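Local coordinates for protein aromatic amino acid beta-eliminating lyase/threonine aldolase (Exiguobacterium sibiricum, PDB 3LWS) that belongs to the beta-eliminating lyase family and adopts the fold of pyridoxal-phosphate-dependent enzymes, with the cofactor carried on a modified lysine, at residues His94-Leu99 with Gly119-Leu124; Leu141-Arg146 with Leu172-Ala177; Phe290-Asp295 with Thr329-Gly334. One frame throughout, in Å; residues are numbered along the deposited sequence.

Along the chain the three interactions follow one another in series, and they illustrate how a two-sheet enzyme is assembled. Interaction 1 joins the turns that follow strands 90-93 and 114-117, at one side of the large mixed sheet; interaction 2 pairs strands 138-142 and 171-176 deeper in that same sheet. Their centres are about 11 Å apart, and Gln145 packs against both His94 and Leu124. Interaction 3 belongs to the separate antiparallel sheet, its centre about 19 Å from that of interaction 2 and about 18 Å from that of interaction 1. The loop after strand 138-142 nevertheless reaches the second sheet, where Arg146 forms a salt bridge with Glu330.

Interaction 1: His94-Leu99 with Gly119-Leu124; sequences HPLCHL and GAADRL
His94 reaches across to the 119-124 loop and donates from NE2 to Arg123 O, at 2.7 Å with an N-H...O angle of 147°; the carbonyl oxygen lies in the plane of the imidazole. CG anti to the backbone N (chi1 -168°) carries the ring towards that loop, and chi2 of -87° presents the other nitrogen to its own turn, where ND1 accepts from Leu96 N at 3.1 Å. Using both nitrogens in this way should fix the rotation of the ring. Ala121 loses the most surface, and its closest contacts are made by its carbonyl oxygen, which sits at the ring edge, 3.5 Å from His94 CE1, and is also met by Leu96 CD1 at 3.5 Å. Pro95 CG presses on the peptide between Ala120 and Ala121, 3.8 Å from Ala121 N, while Pro95 CD lies over one face of the His94 ring, near its rim. Arg123 directs its guanidinium elsewhere, to Leu124 O and, by a salt bridge, to Glu129. Two type I beta turns, His94-Cys97 and Ala120-Arg123, are thus locked together just beyond strands 90-93 and 114-117, a turn-to-turn contact at the C-terminal ends of neighbouring parallel strands in an alpha/beta domain.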
ATOM      1  N   HIS A  94       9.380   3.563  23.908  1.00 19.37           N
ATOM      2  CA  HIS A  94       8.804   2.608  24.885  1.00 17.98           C
ATOM      3  C   HIS A  94       9.061   1.138  24.445  1.00 20.03           C
ATOM      4  O   HIS A  94       9.025   0.854  23.253  1.00 18.03           O
ATOM      5  CB  HIS A  94       7.283   2.883  25.011  1.00 19.32           C
ATOM      6  CG  HIS A  94       6.625   2.191  26.169  1.00 18.51           C
ATOM      7  ND1 HIS A  94       6.121   0.904  26.095  1.00 15.84           N
ATOM      8  CD2 HIS A  94       6.419   2.606  27.441  1.00 18.73           C
ATOM      9  CE1 HIS A  94       5.642   0.561  27.278  1.00 22.64           C
ATOM     10  NE2 HIS A  94       5.797   1.580  28.108  1.00 17.58           N
ATOM     11  N   PRO A  95       9.268   0.192  25.407  1.00 20.09           N
ATOM     12  CA  PRO A  95       9.505  -1.221  24.997  1.00 21.58           C
ATOM     13  C   PRO A  95       8.372  -1.879  24.174  1.00 19.68           C
ATOM     14  O   PRO A  95       8.619  -2.808  23.430  1.00 18.74           O
ATOM     15  CB  PRO A  95       9.689  -1.971  26.322  1.00 22.81           C
ATOM     16  CG  PRO A  95       9.840  -0.932  27.401  1.00 21.45           C
ATOM     17  CD  PRO A  95       9.441   0.402  26.860  1.00 21.10           C
ATOM     18  N   LEU A  96       7.154  -1.390  24.305  1.00 19.54           N
ATOM     19  CA  LEU A  96       6.022  -1.905  23.532  1.00 17.78           C
ATOM     20  C   LEU A  96       5.665  -1.018  22.333  1.00 19.82           C
ATOM     21  O   LEU A  96       4.540  -1.055  21.832  1.00 20.58           O
ATOM     22  CB  LEU A  96       4.790  -2.122  24.432  1.00 19.11           C
ATOM     23  CG  LEU A  96       5.030  -2.992  25.661  1.00 18.29           C
ATOM     24  CD1 LEU A  96       3.690  -3.361  26.398  1.00 20.69           C
ATOM     25  CD2 LEU A  96       5.838  -4.218  25.275  1.00 16.26           C
ATOM     26  N   CYS A  97       6.646  -0.266  21.834  1.00 19.55           N
ATOM     27  CA  CYS A  97       6.448   0.569  20.670  1.00 18.72           C
ATOM     28  C   CYS A  97       6.064  -0.321  19.482  1.00 18.69           C
ATOM     29  O   CYS A  97       6.570  -1.433  19.331  1.00 18.56           O
ATOM     30  CB  CYS A  97       7.718   1.353  20.370  1.00 17.98           C
ATOM     31  SG  CYS A  97       7.719   2.299  18.814  1.00 18.31           S
ATOM     32  N   HIS A  98       5.157   0.167  18.655  1.00 17.66           N
ATOM     33  CA  HIS A  98       4.697  -0.596  17.473  1.00 17.98           C
ATOM     34  C   HIS A  98       5.848  -1.119  16.626  1.00 17.64           C
ATOM     35  O   HIS A  98       5.820  -2.282  16.156  1.00 16.20           O
ATOM     36  CB  HIS A  98       3.757   0.270  16.621  1.00 16.63           C
ATOM     37  CG  HIS A  98       2.861  -0.505  15.696  1.00 19.80           C
ATOM     38  ND1 HIS A  98       3.248  -0.897  14.433  1.00 18.48           N
ATOM     39  CD2 HIS A  98       1.595  -0.950  15.856  1.00 19.72           C
ATOM     40  CE1 HIS A  98       2.259  -1.561  13.861  1.00 19.07           C
ATOM     41  NE2 HIS A  98       1.234  -1.577  14.692  1.00 18.87           N
ATOM     42  N   LEU A  99       6.867  -0.272  16.443  1.00 17.74           N
ATOM     43  CA  LEU A  99       8.033  -0.644  15.629  1.00 18.05           C
ATOM     44  C   LEU A  99       8.840  -1.814  16.234  1.00 18.07           C
ATOM     45  O   LEU A  99       9.483  -2.538  15.517  1.00 19.00           O
ATOM     46  CB  LEU A  99       8.979   0.553  15.390  1.00 18.80           C
ATOM     47  CG  LEU A  99       8.381   1.682  14.528  1.00 22.31           C
ATOM     48  CD1 LEU A  99       7.778   2.753  15.399  1.00 23.18           C
ATOM     49  CD2 LEU A  99       9.379   2.320  13.573  1.00 20.96           C
ATOM     50  N   GLY A 119      12.455   2.869  29.883  1.00 28.74           N
ATOM     51  CA  GLY A 119      11.538   2.693  31.024  1.00 30.90           C
ATOM     52  C   GLY A 119      11.182   1.241  31.280  1.00 29.36           C
ATOM     53  O   GLY A 119      12.066   0.398  31.256  1.00 31.94           O
ATOM     54  N   ALA A 120       9.916   0.971  31.583  1.00 27.84           N
ATOM     55  CA  ALA A 120       9.418  -0.408  31.783  1.00 27.88           C
ATOM     56  C   ALA A 120       8.196  -0.708  30.910  1.00 26.93           C
ATOM     57  O   ALA A 120       7.413   0.188  30.600  1.00 26.98           O
ATOM     58  CB  ALA A 120       9.076  -0.652  33.284  1.00 27.48           C
ATOM     59  N   ALA A 121       8.023  -1.976  30.549  1.00 25.76           N
ATOM     60  CA  ALA A 121       6.935  -2.433  29.678  1.00 25.86           C
ATOM     61  C   ALA A 121       5.530  -2.135  30.205  1.00 25.52           C
ATOM     62  O   ALA A 121       4.592  -1.967  29.430  1.00 23.93           O
ATOM     63  CB  ALA A 121       7.054  -3.911  29.444  1.00 25.70           C
ATOM     64  N   ASP A 122       5.383  -2.072  31.515  1.00 26.09           N
ATOM     65  CA  ASP A 122       4.073  -1.947  32.114  1.00 26.16           C
ATOM     66  C   ASP A 122       3.739  -0.516  32.570  1.00 26.01           C
ATOM     67  O   ASP A 122       2.801  -0.322  33.349  1.00 25.45           O
ATOM     68  CB  ASP A 122       3.999  -2.901  33.299  1.00 28.56           C
ATOM     69  CG  ASP A 122       4.911  -2.492  34.425  1.00 31.83           C
ATOM     70  OD1 ASP A 122       5.954  -1.841  34.151  1.00 28.91           O
ATOM     71  OD2 ASP A 122       4.569  -2.837  35.577  1.00 35.55           O
ATOM     72  N   ARG A 123       4.505   0.490  32.133  1.00 23.36           N
ATOM     73  CA  ARG A 123       4.246   1.862  32.568  1.00 24.38           C
ATOM     74  C   ARG A 123       4.790   2.867  31.569  1.00 23.31           C
ATOM     75  O   ARG A 123       5.506   2.511  30.639  1.00 22.64           O
ATOM     76  CB  ARG A 123       4.908   2.118  33.943  1.00 25.21           C
ATOM     77  CG  ARG A 123       6.430   1.887  33.952  1.00 24.36           C
ATOM     78  CD  ARG A 123       7.078   2.567  35.114  1.00 29.11           C
ATOM     79  NE  ARG A 123       8.501   2.265  35.267  1.00 29.23           N
ATOM     80  CZ  ARG A 123       9.502   2.791  34.561  1.00 31.31           C
ATOM     81  NH1 ARG A 123       9.299   3.664  33.565  1.00 25.86           N
ATOM     82  NH2 ARG A 123      10.739   2.422  34.854  1.00 32.16           N
ATOM     83  N   LEU A 124       4.470   4.129  31.787  1.00 23.54           N
ATOM     84  CA  LEU A 124       5.089   5.191  30.982  1.00 23.89           C
ATOM     85  C   LEU A 124       6.552   5.341  31.388  1.00 23.43           C
ATOM     86  O   LEU A 124       6.932   5.112  32.539  1.00 23.29           O
ATOM     87  CB  LEU A 124       4.374   6.533  31.160  1.00 23.54           C
ATOM     88  CG  LEU A 124       2.938   6.695  30.680  1.00 25.07           C
ATOM     89  CD1 LEU A 124       2.512   8.132  30.951  1.00 25.05           C
ATOM     90  CD2 LEU A 124       2.797   6.340  29.187  1.00 23.94           C
TER

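Interaction 2: Leu141-Arg146 with Leu172-Ala177; sequences LELPQR and LHLDGA
Two acidic side chains, Glu142 and Asp175, lie buried side by side and point the same way, with Glu142 OE1 only 4.3 Å from Asp175 OD2. A water sits between them, donating to Glu142 OE1 at 2.9 Å and to Asp175 OD2 at 2.8 Å, so the carboxylates, their planes turned 41° apart, share a polar bridge. Both chains leave the backbone with CG anti to N (chi1 -175° for Glu142, -173° for Asp175), which runs them out alongside each other from adjacent strands and brings their CG atoms into contact. Each second oxygen is held by its own segment. Glu142 OE2 takes Arg146 N at 3.1 Å from above the carboxylate plane, whereas Asp175 OD1 accepts from Ala177 N at 3.2 Å in an Asx turn. Asp175 OD2 has further partners in Gln75 and in N1 of the pyridoxal-phosphate-modified lysine at position 206; an aspartate facing the pyridine nitrogen is a hallmark of fold type I enzymes. The strands that present the two acids are parallel neighbours in a beta-alpha-beta unit, strand 138-142, helix 155-167 and strand 171-176. Leu141 spans the strand pair with both backbone groups, its N donating to His173 O at 3.0 Å and its O accepting from Asp175 N at 2.8 Å; Leu143 N continues the ladder to Asp175 O. A cis peptide follows, between Leu143 and Pro144, as the chain leaves the sheet. Leu141 and Leu174 project from the face of the sheet opposite the acids. Leu141 packs on Leu172, and Leu143, just past the end of its strand, lays its side chain across Leu174 at about a right angle, their CD1 atoms 3.5 Å apart. Helix 155-167 adjoins these leucines, Ile161 touching Leu141 and Leu172, and Leu158 touching Leu143.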
ATOM      1  N   LEU A 141       7.582   9.201  20.890  1.00 17.73           N
ATOM      2  CA  LEU A 141       6.523   9.069  21.864  1.00 18.04           C
ATOM      3  C   LEU A 141       5.263   8.639  21.130  1.00 18.88           C
ATOM      4  O   LEU A 141       5.053   9.040  19.996  1.00 20.50           O
ATOM      5  CB  LEU A 141       6.254  10.381  22.558  1.00 18.03           C
ATOM      6  CG  LEU A 141       7.389  10.939  23.407  1.00 20.91           C
ATOM      7  CD1 LEU A 141       7.027  12.335  23.873  1.00 16.39           C
ATOM      8  CD2 LEU A 141       7.671   9.986  24.572  1.00 18.20           C
ATOM      9  N   GLU A 142       4.444   7.832  21.803  1.00 19.22           N
ATOM     10  CA  GLU A 142       3.127   7.371  21.332  1.00 18.72           C
ATOM     11  C   GLU A 142       2.027   7.864  22.288  1.00 18.40           C
ATOM     12  O   GLU A 142       2.005   7.500  23.466  1.00 19.86           O
ATOM     13  CB  GLU A 142       3.128   5.840  21.301  1.00 17.99           C
ATOM     14  CG  GLU A 142       1.906   5.174  20.738  1.00 19.00           C
ATOM     15  CD  GLU A 142       1.839   3.671  21.072  1.00 22.62           C
ATOM     16  OE1 GLU A 142       2.870   2.966  20.917  1.00 21.92           O
ATOM     17  OE2 GLU A 142       0.725   3.195  21.437  1.00 23.71           O
ATOM     18  N   LEU A 143       1.140   8.716  21.803  1.00 18.16           N
ATOM     19  CA  LEU A 143       0.111   9.310  22.639  1.00 18.43           C
ATOM     20  C   LEU A 143      -1.284   8.777  22.270  1.00 19.93           C
ATOM     21  O   LEU A 143      -1.788   9.074  21.158  1.00 19.79           O
ATOM     22  CB  LEU A 143       0.155  10.845  22.506  1.00 19.29           C
ATOM     23  CG  LEU A 143       1.458  11.540  22.895  1.00 18.70           C
ATOM     24  CD1 LEU A 143       1.409  12.982  22.436  1.00 16.77           C
ATOM     25  CD2 LEU A 143       1.698  11.450  24.385  1.00 20.29           C
ATOM     26  N   PRO A 144      -1.917   7.992  23.175  1.00 18.23           N
ATOM     27  CA  PRO A 144      -1.428   7.473  24.455  1.00 18.77           C
ATOM     28  C   PRO A 144      -0.679   6.157  24.233  1.00 18.37           C
ATOM     29  O   PRO A 144      -0.614   5.673  23.075  1.00 17.01           O
ATOM     30  CB  PRO A 144      -2.726   7.163  25.202  1.00 18.78           C
ATOM     31  CG  PRO A 144      -3.619   6.658  24.128  1.00 19.17           C
ATOM     32  CD  PRO A 144      -3.241   7.416  22.859  1.00 20.40           C
ATOM     33  N   GLN A 145      -0.178   5.576  25.327  1.00 18.56           N
ATOM     34  CA  GLN A 145       0.553   4.277  25.266  1.00 19.84           C
ATOM     35  C   GLN A 145      -0.440   3.161  25.281  1.00 19.59           C
ATOM     36  O   GLN A 145      -0.834   2.640  26.340  1.00 20.71           O
ATOM     37  CB  GLN A 145       1.555   4.123  26.402  1.00 20.62           C
ATOM     38  CG  GLN A 145       2.678   3.123  26.123  1.00 21.17           C
ATOM     39  CD  GLN A 145       3.732   3.676  25.185  1.00 17.94           C
ATOM     40  OE1 GLN A 145       4.441   4.635  25.508  1.00 21.77           O
ATOM     41  NE2 GLN A 145       3.845   3.066  24.017  1.00 17.92           N
ATOM     42  N   ARG A 146      -0.815   2.760  24.084  1.00 19.60           N
ATOM     43  CA  ARG A 146      -1.955   1.901  23.904  1.00 21.06           C
ATOM     44  C   ARG A 146      -1.765   0.531  24.548  1.00 21.58           C
ATOM     45  O   ARG A 146      -2.723  -0.047  25.094  1.00 20.43           O
ATOM     46  CB  ARG A 146      -2.219   1.824  22.407  1.00 23.04           C
ATOM     47  CG  ARG A 146      -3.095   0.763  21.954  1.00 28.23           C
ATOM     48  CD  ARG A 146      -2.342  -0.507  21.535  1.00 22.64           C
ATOM     49  NE  ARG A 146      -3.355  -1.306  20.895  1.00 22.43           N
ATOM     50  CZ  ARG A 146      -3.436  -1.588  19.604  1.00 24.09           C
ATOM     51  NH1 ARG A 146      -2.481  -1.259  18.775  1.00 25.91           N
ATOM     52  NH2 ARG A 146      -4.466  -2.294  19.162  1.00 24.13           N
ATOM     53  N   LEU A 172      12.187  14.767  17.880  1.00 21.53           N
ATOM     54  CA  LEU A 172      11.051  14.196  18.601  1.00 21.43           C
ATOM     55  C   LEU A 172       9.951  13.826  17.634  1.00 20.76           C
ATOM     56  O   LEU A 172       9.389  14.680  16.916  1.00 20.05           O
ATOM     57  CB  LEU A 172      10.566  15.138  19.686  1.00 22.80           C
ATOM     58  CG  LEU A 172       9.696  14.562  20.778  1.00 24.05           C
ATOM     59  CD1 LEU A 172      10.407  13.488  21.532  1.00 21.92           C
ATOM     60  CD2 LEU A 172       9.279  15.715  21.704  1.00 25.00           C
ATOM     61  N   HIS A 173       9.660  12.530  17.590  1.00 18.84           N
ATOM     62  CA  HIS A 173       8.660  12.013  16.677  1.00 18.35           C
ATOM     63  C   HIS A 173       7.415  11.553  17.416  1.00 19.15           C
ATOM     64  O   HIS A 173       7.515  10.876  18.441  1.00 18.63           O
ATOM     65  CB  HIS A 173       9.206  10.864  15.851  1.00 19.07           C
ATOM     66  CG  HIS A 173       8.165  10.231  14.973  1.00 16.39           C
ATOM     67  ND1 HIS A 173       7.748  10.806  13.789  1.00 17.54           N
ATOM     68  CD2 HIS A 173       7.373   9.149  15.169  1.00 20.07           C
ATOM     69  CE1 HIS A 173       6.796  10.053  13.258  1.00 20.43           C
ATOM     70  NE2 HIS A 173       6.542   9.046  14.083  1.00 19.09           N
ATOM     71  N   LEU A 174       6.236  11.911  16.888  1.00 19.60           N
ATOM     72  CA  LEU A 174       4.955  11.489  17.501  1.00 18.83           C
ATOM     73  C   LEU A 174       4.313  10.346  16.701  1.00 19.07           C
ATOM     74  O   LEU A 174       4.083  10.448  15.493  1.00 19.89           O
ATOM     75  CB  LEU A 174       3.974  12.663  17.646  1.00 19.26           C
ATOM     76  CG  LEU A 174       2.526  12.350  18.068  1.00 15.66           C
ATOM     77  CD1 LEU A 174       2.454  11.588  19.390  1.00 13.44           C
ATOM     78  CD2 LEU A 174       1.665  13.650  18.151  1.00 19.29           C
ATOM     79  N   ASP A 175       4.123   9.236  17.397  1.00 19.20           N
ATOM     80  CA  ASP A 175       3.214   8.181  17.000  1.00 19.38           C
ATOM     81  C   ASP A 175       1.835   8.629  17.495  1.00 19.38           C
ATOM     82  O   ASP A 175       1.424   8.390  18.640  1.00 19.76           O
ATOM     83  CB  ASP A 175       3.636   6.820  17.563  1.00 17.43           C
ATOM     84  CG  ASP A 175       2.820   5.686  17.025  1.00 18.87           C
ATOM     85  OD1 ASP A 175       1.647   5.922  16.655  1.00 17.73           O
ATOM     86  OD2 ASP A 175       3.364   4.550  16.949  1.00 15.83           O
ATOM     87  N   GLY A 176       1.156   9.305  16.585  1.00 18.45           N
ATOM     88  CA  GLY A 176      -0.164   9.781  16.777  1.00 17.26           C
ATOM     89  C   GLY A 176      -1.206   8.930  16.083  1.00 17.08           C
ATOM     90  O   GLY A 176      -2.206   9.451  15.616  1.00 18.56           O
ATOM     91  N   ALA A 177      -0.998   7.622  16.054  1.00 16.45           N
ATOM     92  CA  ALA A 177      -2.026   6.679  15.627  1.00 17.34           C
ATOM     93  C   ALA A 177      -3.369   7.021  16.285  1.00 17.90           C
ATOM     94  O   ALA A 177      -4.374   6.966  15.629  1.00 18.41           O
ATOM     95  CB  ALA A 177      -1.613   5.238  15.949  1.00 17.36           C
TER
HETATM   96  O   HOH W   1       4.706   2.923  18.720  1.00 19.34           O
HETATM   97  O   HOH W   2      -1.036   7.275  19.270  1.00 17.65           O

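Interaction 3: Phe290-Asp295 with Thr329-Gly334; sequences FHLHFD and TEISVG
Phe290 meets Ile331 first through the backbone, each residue's N donating to the other's carbonyl oxygen, and then through the side chains. With chi1 at 53° its CG stands over the backbone, flanked by N and C, and the ring leans across to the neighbouring strand. Ile331 CB sits over one face in a CH-pi contact, 4.0 Å from the ring centroid and 17° off the normal, while Ile331 CG1 comes within 3.7 Å of Phe290 CE2. His291, next along, projects from the other face of the sheet and donates from NE2 to Glu330 OE1 at 2.9 Å. The acceptor uses its anti lone pair, and ring and carboxylate are nearly coplanar, 16° apart. The rest of the glutamate chain supports the ring, with Glu330 CG 3.6 Å from His291 CD2. Glu330 OE1 is shared, because Arg146 NE reaches the same oxygen in a salt bridge; this second grip should help to fix the carboxylate. Leu292 returns to the Phe290 side. Leu292 N donates to Thr329 O at 2.8 Å and Leu292 O accepts from Thr329 N, while Leu292 CB rests against Thr329 CG2 at 3.9 Å. Phe272 of helix 258-273 packs on both Phe290 and Leu292 on that side. Alternating hydrogen-bonded and non-hydrogen-bonded pairs make this a regular antiparallel ladder, the central pairing of the four-stranded sheet in the small C-terminal domain characteristic of fold type I pyridoxal-phosphate enzymes.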
ATOM      1  N   PHE A 290      -9.472   1.804  26.795  1.00 15.93           N
ATOM      2  CA  PHE A 290      -8.868   1.252  27.982  1.00 15.50           C
ATOM      3  C   PHE A 290      -8.655  -0.257  27.791  1.00 16.89           C
ATOM      4  O   PHE A 290      -9.173  -0.850  26.834  1.00 16.65           O
ATOM      5  CB  PHE A 290      -9.728   1.531  29.217  1.00 15.94           C
ATOM      6  CG  PHE A 290     -11.173   1.107  29.095  1.00 14.38           C
ATOM      7  CD1 PHE A 290     -12.139   1.996  28.632  1.00 20.22           C
ATOM      8  CD2 PHE A 290     -11.577  -0.172  29.482  1.00 19.20           C
ATOM      9  CE1 PHE A 290     -13.483   1.617  28.556  1.00 18.63           C
ATOM     10  CE2 PHE A 290     -12.907  -0.560  29.396  1.00 17.32           C
ATOM     11  CZ  PHE A 290     -13.866   0.342  28.948  1.00 16.43           C
ATOM     12  N   HIS A 291      -7.917  -0.887  28.694  1.00 17.18           N
ATOM     13  CA  HIS A 291      -7.906  -2.346  28.717  1.00 17.18           C
ATOM     14  C   HIS A 291      -8.803  -2.844  29.814  1.00 17.76           C
ATOM     15  O   HIS A 291      -8.901  -2.228  30.864  1.00 18.90           O
ATOM     16  CB  HIS A 291      -6.500  -2.920  28.857  1.00 19.44           C
ATOM     17  CG  HIS A 291      -5.653  -2.755  27.630  1.00 21.21           C
ATOM     18  ND1 HIS A 291      -4.325  -3.101  27.597  1.00 18.55           N
ATOM     19  CD2 HIS A 291      -5.946  -2.268  26.392  1.00 17.91           C
ATOM     20  CE1 HIS A 291      -3.827  -2.826  26.402  1.00 24.57           C
ATOM     21  NE2 HIS A 291      -4.794  -2.340  25.645  1.00 19.88           N
ATOM     22  N   LEU A 292      -9.451  -3.960  29.536  1.00 16.84           N
ATOM     23  CA  LEU A 292     -10.408  -4.577  30.431  1.00 18.62           C
ATOM     24  C   LEU A 292      -9.813  -5.915  30.866  1.00 19.23           C
ATOM     25  O   LEU A 292      -9.716  -6.831  30.051  1.00 18.92           O
ATOM     26  CB  LEU A 292     -11.728  -4.795  29.696  1.00 17.95           C
ATOM     27  CG  LEU A 292     -12.856  -5.469  30.473  1.00 23.83           C
ATOM     28  CD1 LEU A 292     -13.230  -4.626  31.695  1.00 20.92           C
ATOM     29  CD2 LEU A 292     -14.051  -5.672  29.540  1.00 19.80           C
ATOM     30  N   HIS A 293      -9.449  -5.986  32.139  1.00 19.92           N
ATOM     31  CA  HIS A 293      -8.865  -7.138  32.838  1.00 20.14           C
ATOM     32  C   HIS A 293      -9.880  -7.916  33.710  1.00 20.77           C
ATOM     33  O   HIS A 293     -10.583  -7.308  34.542  1.00 20.37           O
ATOM     34  CB  HIS A 293      -7.853  -6.590  33.836  1.00 19.47           C
ATOM     35  CG  HIS A 293      -6.645  -5.981  33.213  1.00 24.62           C
ATOM     36  ND1 HIS A 293      -5.388  -6.123  33.750  1.00 25.94           N
ATOM     37  CD2 HIS A 293      -6.494  -5.229  32.102  1.00 27.48           C
ATOM     38  CE1 HIS A 293      -4.515  -5.479  32.994  1.00 26.76           C
ATOM     39  NE2 HIS A 293      -5.161  -4.946  31.979  1.00 27.32           N
ATOM     40  N   PHE A 294      -9.901  -9.240  33.559  1.00 20.43           N
ATOM     41  CA  PHE A 294     -10.692 -10.161  34.339  1.00 21.33           C
ATOM     42  C   PHE A 294      -9.736 -11.081  35.122  1.00 22.90           C
ATOM     43  O   PHE A 294      -8.840 -11.695  34.528  1.00 22.37           O
ATOM     44  CB  PHE A 294     -11.554 -11.055  33.424  1.00 21.14           C
ATOM     45  CG  PHE A 294     -12.481 -10.296  32.509  1.00 22.76           C
ATOM     46  CD1 PHE A 294     -12.063  -9.863  31.253  1.00 22.93           C
ATOM     47  CD2 PHE A 294     -13.776 -10.017  32.900  1.00 23.50           C
ATOM     48  CE1 PHE A 294     -12.925  -9.153  30.420  1.00 23.12           C
ATOM     49  CE2 PHE A 294     -14.632  -9.321  32.064  1.00 24.33           C
ATOM     50  CZ  PHE A 294     -14.213  -8.892  30.836  1.00 23.04           C
ATOM     51  N   ASP A 295      -9.955 -11.215  36.423  1.00 22.59           N
ATOM     52  CA  ASP A 295      -9.238 -12.205  37.218  1.00 25.67           C
ATOM     53  C   ASP A 295      -9.652 -13.588  36.684  1.00 23.69           C
ATOM     54  O   ASP A 295     -10.815 -13.817  36.355  1.00 23.76           O
ATOM     55  CB  ASP A 295      -9.543 -12.063  38.724  1.00 28.04           C
ATOM     56  CG  ASP A 295      -8.753 -10.892  39.413  1.00 34.19           C
ATOM     57  OD1 ASP A 295      -7.803 -10.307  38.837  1.00 38.29           O
ATOM     58  OD2 ASP A 295      -9.076 -10.576  40.580  1.00 40.64           O
ATOM     59  N   THR A 329      -8.659  -7.702  27.441  1.00 20.28           N
ATOM     60  CA  THR A 329      -9.095  -7.301  26.122  1.00 18.45           C
ATOM     61  C   THR A 329      -9.044  -5.783  26.033  1.00 19.11           C
ATOM     62  O   THR A 329      -9.023  -5.076  27.057  1.00 16.84           O
ATOM     63  CB  THR A 329     -10.495  -7.792  25.795  1.00 19.61           C
ATOM     64  OG1 THR A 329     -10.678  -7.758  24.369  1.00 17.75           O
ATOM     65  CG2 THR A 329     -11.579  -6.922  26.488  1.00 16.30           C
ATOM     66  N   GLU A 330      -9.007  -5.283  24.815  1.00 18.45           N
ATOM     67  CA  GLU A 330      -8.905  -3.837  24.592  1.00 19.60           C
ATOM     68  C   GLU A 330     -10.268  -3.279  24.098  1.00 19.35           C
ATOM     69  O   GLU A 330     -10.868  -3.810  23.191  1.00 19.32           O
ATOM     70  CB  GLU A 330      -7.804  -3.547  23.589  1.00 19.92           C
ATOM     71  CG  GLU A 330      -7.603  -2.078  23.257  1.00 18.95           C
ATOM     72  CD  GLU A 330      -6.405  -1.857  22.353  1.00 26.32           C
ATOM     73  OE1 GLU A 330      -5.252  -1.949  22.832  1.00 24.57           O
ATOM     74  OE2 GLU A 330      -6.627  -1.600  21.159  1.00 22.24           O
ATOM     75  N   ILE A 331     -10.738  -2.220  24.729  1.00 19.86           N
ATOM     76  CA  ILE A 331     -11.992  -1.553  24.335  1.00 20.67           C
ATOM     77  C   ILE A 331     -11.617  -0.209  23.740  1.00 19.20           C
ATOM     78  O   ILE A 331     -10.929   0.561  24.394  1.00 19.51           O
ATOM     79  CB  ILE A 331     -12.876  -1.269  25.580  1.00 20.68           C
ATOM     80  CG1 ILE A 331     -13.228  -2.555  26.344  1.00 25.25           C
ATOM     81  CG2 ILE A 331     -14.119  -0.462  25.178  1.00 21.16           C
ATOM     82  CD1 ILE A 331     -13.870  -3.659  25.535  1.00 22.24           C
ATOM     83  N   SER A 332     -12.058   0.084  22.525  1.00 18.72           N
ATOM     84  CA  SER A 332     -11.927   1.441  21.958  1.00 20.15           C
ATOM     85  C   SER A 332     -13.333   1.915  21.540  1.00 20.08           C
ATOM     86  O   SER A 332     -13.963   1.287  20.702  1.00 23.41           O
ATOM     87  CB  SER A 332     -11.004   1.425  20.748  1.00 21.35           C
ATOM     88  OG  SER A 332      -9.657   1.081  21.122  1.00 27.41           O
ATOM     89  N   VAL A 333     -13.830   3.001  22.122  1.00 19.36           N
ATOM     90  CA  VAL A 333     -15.223   3.430  21.852  1.00 19.40           C
ATOM     91  C   VAL A 333     -15.315   4.233  20.540  1.00 20.22           C
ATOM     92  O   VAL A 333     -14.490   5.154  20.257  1.00 20.46           O
ATOM     93  CB  VAL A 333     -15.851   4.207  23.072  1.00 20.43           C
ATOM     94  CG1 VAL A 333     -17.260   4.813  22.731  1.00 19.20           C
ATOM     95  CG2 VAL A 333     -15.973   3.321  24.299  1.00 16.77           C
ATOM     96  N   GLY A 334     -16.349   3.900  19.759  1.00 20.33           N
ATOM     97  CA  GLY A 334     -16.654   4.519  18.475  1.00 19.30           C
ATOM     98  C   GLY A 334     -18.161   4.611  18.269  1.00 20.03           C
ATOM     99  O   GLY A 334     -18.916   4.673  19.237  1.00 20.04           O
TER